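PDB 4AUR: LEOA from Escherichia coli, which is a dynamin-like GTPase of enterotoxigenic strains that probably binds and hydrolyses GTP. Local coordinates for residues T148-E153 against A196-N201; I173-K178 against N251-A256; L372-S377 against K508-D513. All blocks are in the same frame, centred on the assembly; numbering follows the deposited sequence.

Contact 1. Residues T148-E153 against A196-N201; sequences TNPLKE and AIKKAN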
loop_
_atom_site.group_PDB
_atom_site.type_symbol
_atom_site.label_atom_id
_atom_site.label_comp_id
_atom_site.label_asym_id
_atom_site.label_seq_id
_atom_site.Cartn_x
_atom_site.Cartn_y
_atom_site.Cartn_z
ATOM N N THR A 148 32.635 41.084 -27.069
ATOM C CA THR A 148 33.627 40.943 -28.142
ATOM C C THR A 148 34.390 39.630 -28.023
ATOM O O THR A 148 34.508 38.892 -28.990
ATOM C CB THR A 148 34.637 42.115 -28.163
ATOM O OG1 THR A 148 35.165 42.337 -26.846
ATOM C CG2 THR A 148 33.964 43.390 -28.649
ATOM N N ASN A 149 34.903 39.353 -26.829
ATOM C CA ASN A 149 35.687 38.144 -26.578
ATOM C C ASN A 149 35.286 37.532 -25.219
ATOM O O ASN A 149 35.991 37.706 -24.217
ATOM C CB ASN A 149 37.182 38.483 -26.634
ATOM C CG ASN A 149 38.075 37.301 -26.297
ATOM O OD1 ASN A 149 37.776 36.147 -26.627
ATOM N ND2 ASN A 149 39.189 37.589 -25.639
ATOM N N PRO A 150 34.127 36.842 -25.179
ATOM C CA PRO A 150 33.541 36.340 -23.926
ATOM C C PRO A 150 34.451 35.431 -23.102
ATOM O O PRO A 150 34.890 34.389 -23.583
ATOM C CB PRO A 150 32.299 35.574 -24.398
ATOM C CG PRO A 150 32.498 35.353 -25.854
ATOM C CD PRO A 150 33.242 36.560 -26.320
ATOM N N LEU A 151 34.732 35.867 -21.876
ATOM C CA LEU A 151 35.448 35.102 -20.864
ATOM C C LEU A 151 36.918 35.334 -21.021
ATOM O O LEU A 151 37.515 34.845 -21.951
ATOM C CB LEU A 151 35.128 33.595 -20.906
ATOM C CG LEU A 151 35.692 32.777 -19.733
ATOM C CD1 LEU A 151 35.134 33.278 -18.422
ATOM C CD2 LEU A 151 35.416 31.297 -19.882
ATOM N N LYS A 152 37.498 36.072 -20.087
ATOM C CA LYS A 152 38.913 36.393 -20.138
ATOM C C LYS A 152 39.781 35.156 -20.059
ATOM O O LYS A 152 39.412 34.159 -19.451
ATOM C CB LYS A 152 39.282 37.394 -19.048
ATOM C CG LYS A 152 38.724 38.780 -19.345
ATOM C CD LYS A 152 39.132 39.809 -18.296
ATOM C CE LYS A 152 38.773 41.235 -18.726
ATOM N NZ LYS A 152 39.834 41.922 -19.513
ATOM N N GLU A 153 40.950 35.236 -20.684
ATOM C CA GLU A 153 41.795 34.065 -20.900
ATOM C C GLU A 153 42.252 33.436 -19.593
ATOM O O GLU A 153 42.477 32.234 -19.529
ATOM C CB GLU A 153 43.012 34.440 -21.761
ATOM C CG GLU A 153 42.730 34.578 -23.262
ATOM C CD GLU A 153 41.991 35.857 -23.661
ATOM O OE1 GLU A 153 41.897 36.806 -22.839
ATOM O OE2 GLU A 153 41.507 35.905 -24.817
ATOM N N ALA A 196 22.996 34.199 -30.387
ATOM C CA ALA A 196 23.034 32.742 -30.347
ATOM C C ALA A 196 24.421 32.229 -30.648
ATOM O O ALA A 196 24.811 31.198 -30.122
ATOM C CB ALA A 196 22.034 32.139 -31.318
ATOM N N ILE A 197 25.157 32.930 -31.501
ATOM C CA ILE A 197 26.526 32.531 -31.835
ATOM C C ILE A 197 27.434 32.771 -30.637
ATOM O O ILE A 197 28.240 31.903 -30.295
ATOM C CB ILE A 197 27.051 33.252 -33.102
ATOM C CG1 ILE A 197 26.249 32.789 -34.317
ATOM C CG2 ILE A 197 28.522 32.952 -33.361
ATOM C CD1 ILE A 197 26.699 33.372 -35.638
ATOM N N LYS A 198 27.286 33.922 -29.988
ATOM C CA LYS A 198 28.035 34.210 -28.769
ATOM C C LYS A 198 27.659 33.279 -27.630
ATOM O O LYS A 198 28.523 32.880 -26.873
ATOM C CB LYS A 198 27.845 35.654 -28.343
ATOM C CG LYS A 198 28.408 36.651 -29.358
ATOM C CD LYS A 198 29.914 36.798 -29.216
ATOM C CE LYS A 198 30.513 37.726 -30.255
ATOM N NZ LYS A 198 31.990 37.819 -30.120
ATOM N N LYS A 199 26.383 32.917 -27.508
ATOM C CA LYS A 199 25.969 31.915 -26.506
ATOM C C LYS A 199 26.640 30.578 -26.764
ATOM O O LYS A 199 26.990 29.876 -25.837
ATOM C CB LYS A 199 24.442 31.729 -26.468
ATOM C CG LYS A 199 23.723 32.748 -25.577
ATOM C CD LYS A 199 22.269 33.042 -25.965
ATOM C CE LYS A 199 21.264 32.112 -25.292
ATOM N NZ LYS A 199 19.868 32.530 -25.611
ATOM N N ALA A 200 26.826 30.231 -28.026
ATOM C CA ALA A 200 27.454 28.973 -28.389
ATOM C C ALA A 200 28.942 28.975 -28.117
ATOM O O ALA A 200 29.477 27.987 -27.679
ATOM C CB ALA A 200 27.197 28.668 -29.853
ATOM N N ASN A 201 29.603 30.083 -28.425
ATOM C CA ASN A 201 31.033 30.236 -28.199
ATOM C C ASN A 201 31.401 30.112 -26.736
ATOM O O ASN A 201 32.232 29.278 -26.377
ATOM C CB ASN A 201 31.507 31.594 -28.711
ATOM C CG ASN A 201 33.012 31.714 -28.719
ATOM O OD1 ASN A 201 33.567 32.603 -28.099
ATOM N ND2 ASN A 201 33.680 30.809 -29.424
#
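Lys198 reaches from helix 188-209 to the loop that leaves strand 140-146, and Pro150 of that loop packs beside it, a meeting of two elements on one side of the dynamin-type GTPase fold. The pair accounts for most of the 158 Å² buried here, with Thr148 and Asn201 adding smaller shares. Pro150 directs its ring at the helix, its CA 7.6 Å from the CA of Lys198, and the two side chains cross at about a right angle. Lys198 arrives by a detour: its chain bends at chi2 (-80°) and then runs extended through CD and CE, which carries the ammonium group past the proline ring to the backbone at the start of the loop. There NZ is hydrogen-bonded to the carbonyl of Ala147 and lies 3.0 Å from Thr148 O, so the lysine holds the start of the loop as well as lying against its proline. One turn further along the helix, Asn201 sets its CG anti to the backbone N (chi1 -170°). Its side chain and that of Pro150 also cross at about a right angle, with Asn201 OD1 3.7 Å from Pro150 CG.

Contact 2. Residues I173-K178 against N251-A256; sequences IFVINK and NDLKNA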
loop_
_atom_site.group_PDB
_atom_site.type_symbol
_atom_site.label_atom_id
_atom_site.label_comp_id
_atom_site.label_asym_id
_atom_site.label_seq_id
_atom_site.Cartn_x
_atom_site.Cartn_y
_atom_site.Cartn_z
ATOM N N ILE A 173 24.107 32.638 -13.679
ATOM C CA ILE A 173 23.843 33.195 -15.003
ATOM C C ILE A 173 25.095 33.864 -15.539
ATOM O O ILE A 173 25.594 34.847 -14.949
ATOM C CB ILE A 173 22.768 34.297 -14.991
ATOM C CG1 ILE A 173 21.423 33.749 -14.544
ATOM C CG2 ILE A 173 22.586 34.853 -16.384
ATOM C CD1 ILE A 173 20.558 34.796 -13.888
ATOM N N PHE A 174 25.598 33.341 -16.651
ATOM C CA PHE A 174 26.636 34.045 -17.394
ATOM C C PHE A 174 25.987 35.122 -18.239
ATOM O O PHE A 174 25.022 34.859 -18.983
ATOM C CB PHE A 174 27.437 33.098 -18.238
ATOM C CG PHE A 174 28.254 32.184 -17.423
ATOM C CD1 PHE A 174 29.507 32.548 -17.029
ATOM C CD2 PHE A 174 27.741 30.973 -17.002
ATOM C CE1 PHE A 174 30.256 31.717 -16.231
ATOM C CE2 PHE A 174 28.480 30.132 -16.209
ATOM C CZ PHE A 174 29.743 30.512 -15.819
ATOM N N VAL A 175 26.515 36.330 -18.099
ATOM C CA VAL A 175 25.859 37.501 -18.599
ATOM C C VAL A 175 26.781 38.116 -19.607
ATOM O O VAL A 175 27.774 38.754 -19.241
ATOM C CB VAL A 175 25.579 38.474 -17.459
ATOM C CG1 VAL A 175 25.070 39.802 -17.989
ATOM C CG2 VAL A 175 24.561 37.847 -16.528
ATOM N N ILE A 176 26.474 37.887 -20.887
ATOM C CA ILE A 176 27.301 38.418 -21.950
ATOM C C ILE A 176 26.842 39.836 -22.153
ATOM O O ILE A 176 25.736 40.066 -22.638
ATOM C CB ILE A 176 27.238 37.628 -23.244
ATOM C CG1 ILE A 176 27.618 36.172 -23.000
ATOM C CG2 ILE A 176 28.232 38.229 -24.204
ATOM C CD1 ILE A 176 27.344 35.234 -24.167
ATOM N N ASN A 177 27.714 40.753 -21.718
ATOM C CA ASN A 177 27.453 42.184 -21.630
ATOM C C ASN A 177 28.157 42.989 -22.725
ATOM O O ASN A 177 29.188 42.587 -23.249
ATOM C CB ASN A 177 27.924 42.711 -20.283
ATOM C CG ASN A 177 27.445 44.113 -20.024
ATOM O OD1 ASN A 177 26.396 44.497 -20.514
ATOM N ND2 ASN A 177 28.209 44.889 -19.278
ATOM N N LYS A 178 27.595 44.152 -23.025
ATOM C CA LYS A 178 28.047 45.030 -24.104
ATOM C C LYS A 178 27.793 44.363 -25.453
ATOM O O LYS A 178 28.694 44.243 -26.268
ATOM C CB LYS A 178 29.528 45.399 -23.973
ATOM C CG LYS A 178 29.919 46.075 -22.669
ATOM C CD LYS A 178 31.348 45.734 -22.303
ATOM C CE LYS A 178 31.983 46.773 -21.404
ATOM N NZ LYS A 178 33.406 46.429 -21.113
ATOM N N ASN A 251 15.483 42.721 -19.534
ATOM C CA ASN A 251 14.387 41.868 -19.115
ATOM C C ASN A 251 14.728 40.373 -19.246
ATOM O O ASN A 251 14.333 39.561 -18.403
ATOM C CB ASN A 251 13.102 42.230 -19.882
ATOM C CG ASN A 251 12.323 43.379 -19.227
ATOM O OD1 ASN A 251 12.822 44.098 -18.341
ATOM N ND2 ASN A 251 11.085 43.554 -19.665
ATOM N N ASP A 252 15.485 40.009 -20.279
ATOM C CA ASP A 252 15.964 38.636 -20.418
ATOM C C ASP A 252 16.748 38.202 -19.167
ATOM O O ASP A 252 16.643 37.055 -18.739
ATOM C CB ASP A 252 16.817 38.472 -21.691
ATOM C CG ASP A 252 16.025 38.741 -22.990
ATOM O OD1 ASP A 252 14.812 38.477 -23.028
ATOM O OD2 ASP A 252 16.619 39.214 -23.981
ATOM N N LEU A 253 17.492 39.124 -18.562
ATOM C CA LEU A 253 18.257 38.832 -17.350
ATOM C C LEU A 253 17.426 38.805 -16.080
ATOM O O LEU A 253 17.629 37.941 -15.230
ATOM C CB LEU A 253 19.328 39.868 -17.152
ATOM C CG LEU A 253 20.216 39.724 -15.922
ATOM C CD1 LEU A 253 21.010 38.424 -16.025
ATOM C CD2 LEU A 253 21.126 40.945 -15.800
ATOM N N LYS A 254 16.531 39.768 -15.908
ATOM C CA LYS A 254 15.636 39.744 -14.751
ATOM C C LYS A 254 14.824 38.454 -14.757
ATOM O O LYS A 254 14.627 37.859 -13.709
ATOM C CB LYS A 254 14.688 40.944 -14.744
ATOM C CG LYS A 254 15.359 42.266 -14.401
ATOM C CD LYS A 254 14.493 43.443 -14.816
ATOM C CE LYS A 254 14.921 44.751 -14.155
ATOM N NZ LYS A 254 14.151 45.911 -14.710
ATOM N N ASN A 255 14.368 38.030 -15.935
ATOM C CA ASN A 255 13.503 36.847 -16.056
ATOM C C ASN A 255 14.228 35.535 -15.724
ATOM O O ASN A 255 13.693 34.652 -15.024
ATOM C CB ASN A 255 12.885 36.759 -17.465
ATOM C CG ASN A 255 11.810 37.820 -17.710
ATOM O OD1 ASN A 255 11.504 38.147 -18.858
ATOM N ND2 ASN A 255 11.226 38.353 -16.639
ATOM N N ALA A 256 15.446 35.417 -16.238
ATOM C CA ALA A 256 16.281 34.256 -15.953
ATOM C C ALA A 256 16.553 34.189 -14.469
ATOM O O ALA A 256 16.534 33.122 -13.866
ATOM C CB ALA A 256 17.597 34.340 -16.715
#
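Strand 173-177 and helix 251-256 run antiparallel, their directions 176° apart and their axes 10.3 Å from each other, a separation filled mainly by side chains. Ile173 and Val175, two residues apart on the strand, both point toward the helix, which answers with Leu253 and Ala256, three residues apart on neighbouring turns. Because the directions are reversed, Val175 faces Leu253 and Ile173 faces Ala256.

Leu253 meets both strand residues through a single methyl, CD1. With CG anti to the backbone N (chi1 179°), its branch swings toward the strand although the bond to CB does not head there, and CD1 rests against two strand residues. It lies 3.6 Å from Val175 CG2, where the side chains meet nearly perpendicular, and 3.9 Å from Ile173 CG2. Ile173 divides its work between two branches: CG2 serves the leucine, while the longer arm extends to place CD1 4.1 Å from Ala256 CB. The small alanine leaves the helix backbone near enough for the same CD1 to come within 4.1 Å of Ala256 C.

No hydrogen bond joins the two segments; the seam is purely apolar, and its strand side is buried. Val69 of helix 66-74 touches both Val175 and Leu253, and Val223 of the neighbouring strand 221-224 touches Leu253 and Ala256, so the patch continues past the segments. On the reverse face of the strand, Phe174 and Ile176 pack against helix 188-209. An inner strand of the sheet with helices over both faces is the layered alpha/beta/alpha arrangement of P-loop NTPases, here with helix 250-273 contributing to one layer.

Contact 3. Residues L372-S377 against K508-D513; sequences LRIKQS and KEPFED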
loop_
_atom_site.group_PDB
_atom_site.type_symbol
_atom_site.label_atom_id
_atom_site.label_comp_id
_atom_site.label_asym_id
_atom_site.label_seq_id
_atom_site.Cartn_x
_atom_site.Cartn_y
_atom_site.Cartn_z
ATOM N N LEU A 372 -30.073 -53.771 5.630
ATOM C CA LEU A 372 -29.178 -53.371 4.575
ATOM C C LEU A 372 -29.761 -52.296 3.727
ATOM O O LEU A 372 -29.007 -51.519 3.184
ATOM C CB LEU A 372 -28.875 -54.522 3.633
ATOM C CG LEU A 372 -28.110 -55.673 4.215
ATOM C CD1 LEU A 372 -27.735 -56.573 3.061
ATOM C CD2 LEU A 372 -26.897 -55.179 4.979
ATOM N N ARG A 373 -31.074 -52.267 3.532
ATOM C CA ARG A 373 -31.592 -51.231 2.651
ATOM C C ARG A 373 -31.766 -49.895 3.363
ATOM O O ARG A 373 -31.451 -48.869 2.813
ATOM C CB ARG A 373 -32.794 -51.665 1.806
ATOM C CG ARG A 373 -34.041 -52.056 2.523
ATOM C CD ARG A 373 -35.035 -52.647 1.526
ATOM N NE ARG A 373 -35.428 -51.659 0.529
ATOM C CZ ARG A 373 -36.671 -51.265 0.270
ATOM N NH1 ARG A 373 -37.723 -51.771 0.912
ATOM N NH2 ARG A 373 -36.863 -50.348 -0.672
ATOM N N ILE A 374 -32.194 -49.908 4.605
ATOM C CA ILE A 374 -32.095 -48.720 5.420
ATOM C C ILE A 374 -30.643 -48.229 5.498
ATOM O O ILE A 374 -30.360 -47.037 5.369
ATOM C CB ILE A 374 -32.607 -48.997 6.832
ATOM C CG1 ILE A 374 -34.111 -49.249 6.791
ATOM C CG2 ILE A 374 -32.233 -47.857 7.790
ATOM C CD1 ILE A 374 -34.721 -49.526 8.157
ATOM N N LYS A 375 -29.718 -49.143 5.740
ATOM C CA LYS A 375 -28.332 -48.753 5.950
ATOM C C LYS A 375 -27.740 -48.033 4.753
ATOM O O LYS A 375 -26.963 -47.115 4.886
ATOM C CB LYS A 375 -27.494 -49.970 6.261
ATOM C CG LYS A 375 -26.041 -49.704 6.031
ATOM C CD LYS A 375 -25.148 -50.447 6.971
ATOM C CE LYS A 375 -23.714 -50.193 6.550
ATOM N NZ LYS A 375 -22.937 -49.859 7.766
ATOM N N GLN A 376 -28.109 -48.476 3.579
ATOM C CA GLN A 376 -27.584 -47.970 2.344
ATOM C C GLN A 376 -28.134 -46.555 2.069
ATOM O O GLN A 376 -27.486 -45.739 1.429
ATOM C CB GLN A 376 -28.000 -48.981 1.281
ATOM C CG GLN A 376 -27.544 -48.729 -0.135
ATOM C CD GLN A 376 -28.720 -48.843 -1.094
ATOM O OE1 GLN A 376 -29.037 -47.887 -1.822
ATOM N NE2 GLN A 376 -29.416 -50.003 -1.059
ATOM N N SER A 377 -29.331 -46.279 2.573
ATOM C CA SER A 377 -29.945 -44.959 2.519
ATOM C C SER A 377 -29.328 -43.971 3.510
ATOM O O SER A 377 -29.222 -42.785 3.222
ATOM C CB SER A 377 -31.424 -45.081 2.841
ATOM O OG SER A 377 -32.156 -45.343 1.675
ATOM N N LYS A 508 -41.178 -51.313 11.984
ATOM C CA LYS A 508 -41.111 -49.967 12.496
ATOM C C LYS A 508 -39.838 -49.704 13.256
ATOM O O LYS A 508 -39.256 -48.656 13.112
ATOM C CB LYS A 508 -42.295 -49.694 13.415
ATOM C CG LYS A 508 -43.598 -49.528 12.667
ATOM C CD LYS A 508 -44.778 -49.226 13.583
ATOM C CE LYS A 508 -45.924 -48.647 12.748
ATOM N NZ LYS A 508 -47.286 -48.880 13.311
ATOM N N GLU A 509 -39.405 -50.643 14.077
ATOM C CA GLU A 509 -38.330 -50.362 15.015
ATOM C C GLU A 509 -37.168 -49.601 14.377
ATOM O O GLU A 509 -36.832 -48.512 14.829
ATOM C CB GLU A 509 -37.852 -51.643 15.703
ATOM C CG GLU A 509 -36.525 -51.545 16.456
ATOM C CD GLU A 509 -36.250 -52.764 17.350
ATOM O OE1 GLU A 509 -36.626 -53.915 16.969
ATOM O OE2 GLU A 509 -35.648 -52.568 18.439
ATOM N N PRO A 510 -36.553 -50.153 13.324
ATOM C CA PRO A 510 -35.354 -49.513 12.813
ATOM C C PRO A 510 -35.526 -48.076 12.314
ATOM O O PRO A 510 -34.566 -47.286 12.342
ATOM C CB PRO A 510 -34.917 -50.435 11.678
ATOM C CG PRO A 510 -36.052 -51.369 11.441
ATOM C CD PRO A 510 -36.739 -51.485 12.748
ATOM N N PHE A 511 -36.724 -47.730 11.870
ATOM C CA PHE A 511 -36.988 -46.374 11.447
ATOM C C PHE A 511 -37.152 -45.472 12.667
ATOM O O PHE A 511 -36.555 -44.416 12.739
ATOM C CB PHE A 511 -38.243 -46.301 10.579
ATOM C CG PHE A 511 -38.170 -47.106 9.308
ATOM C CD1 PHE A 511 -37.608 -46.586 8.172
ATOM C CD2 PHE A 511 -38.719 -48.367 9.244
ATOM C CE1 PHE A 511 -37.558 -47.316 7.000
ATOM C CE2 PHE A 511 -38.689 -49.096 8.075
ATOM C CZ PHE A 511 -38.099 -48.572 6.950
ATOM N N GLU A 512 -37.945 -45.891 13.642
ATOM C CA GLU A 512 -38.207 -45.052 14.808
ATOM C C GLU A 512 -36.919 -44.424 15.316
ATOM O O GLU A 512 -36.856 -43.230 15.580
ATOM C CB GLU A 512 -38.885 -45.852 15.935
ATOM C CG GLU A 512 -40.410 -45.799 15.912
ATOM C CD GLU A 512 -41.067 -47.052 16.506
ATOM O OE1 GLU A 512 -40.398 -47.769 17.288
ATOM O OE2 GLU A 512 -42.260 -47.327 16.188
ATOM N N ASP A 513 -35.884 -45.238 15.427
ATOM C CA ASP A 513 -34.640 -44.811 16.022
ATOM C C ASP A 513 -34.076 -43.636 15.230
ATOM O O ASP A 513 -33.866 -42.541 15.761
ATOM C CB ASP A 513 -33.656 -45.980 16.059
ATOM C CG ASP A 513 -34.229 -47.217 16.781
ATOM O OD1 ASP A 513 -35.367 -47.147 17.319
ATOM O OD2 ASP A 513 -33.535 -48.263 16.808
#
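Ile374 drives its CD1 methyl into the angle between Pro510 and Phe511, two consecutive residues of the facing helix that receive it in different ways. Against the phenylalanine the approach is over a face: CD1 stands 3.8 Å from the ring centroid and 15° off the ring normal, a CH-pi contact. It is shifted somewhat toward the rim, and the ring atom nearest to it is CZ, at 3.7 Å. CG1 follows behind, 4.0 Å from the same CZ, so the outer arm of the isoleucine slants across the ring. Pro510 meets the methyl from another direction, its CB 3.6 Å from CD1 and the two side chains crossing at about a right angle.

The arm of Ile374 makes this possible: chi2 is -180°, which extends it and carries CD1 away from its own helix. Phe511 does not start out toward its partner, yet its ring ends there, because chi1 of -61° sets CG anti to the carbonyl carbon. Helices 368-408 and 489-518 thereby pack within the long helical bundle of a dynamin-like protein, and helix 275-343 lies alongside, with Glu336 touching Phe511 and Met335 touching Arg373 and Ser377.

Proline at 510 has no amide hydrogen to give to the preceding turn, and helix 508-513 is kinked there; Phe511 N makes a weak bond to Lys508 O instead. That same Lys508 O lies in the plane of the Phe511 ring, at its edge. Glu512 N is hydrogen-bonded to Lys508 O at 3.1 Å.

Contacts 1 and 2 belong to the same globular end of an elongated molecule, their centres 14 Å apart. They meet through Ile176, whose CD1 lies 3.8 Å from Lys198 O, so strand 172-177 serves contact 2 with one face and abuts the helix of contact 1 with the other. Their segments alternate along the chain. The probable nucleotide site is close to both: Lys152 touches Ser63 and Asp64 of the likely P-loop, and Lys178 is hydrogen-bonded to the backbone of Ser63. Contact 3 stands apart, across the chain's centre, about 111 Å from contact 1 and 106 Å from contact 2 between centres, in the helical extension.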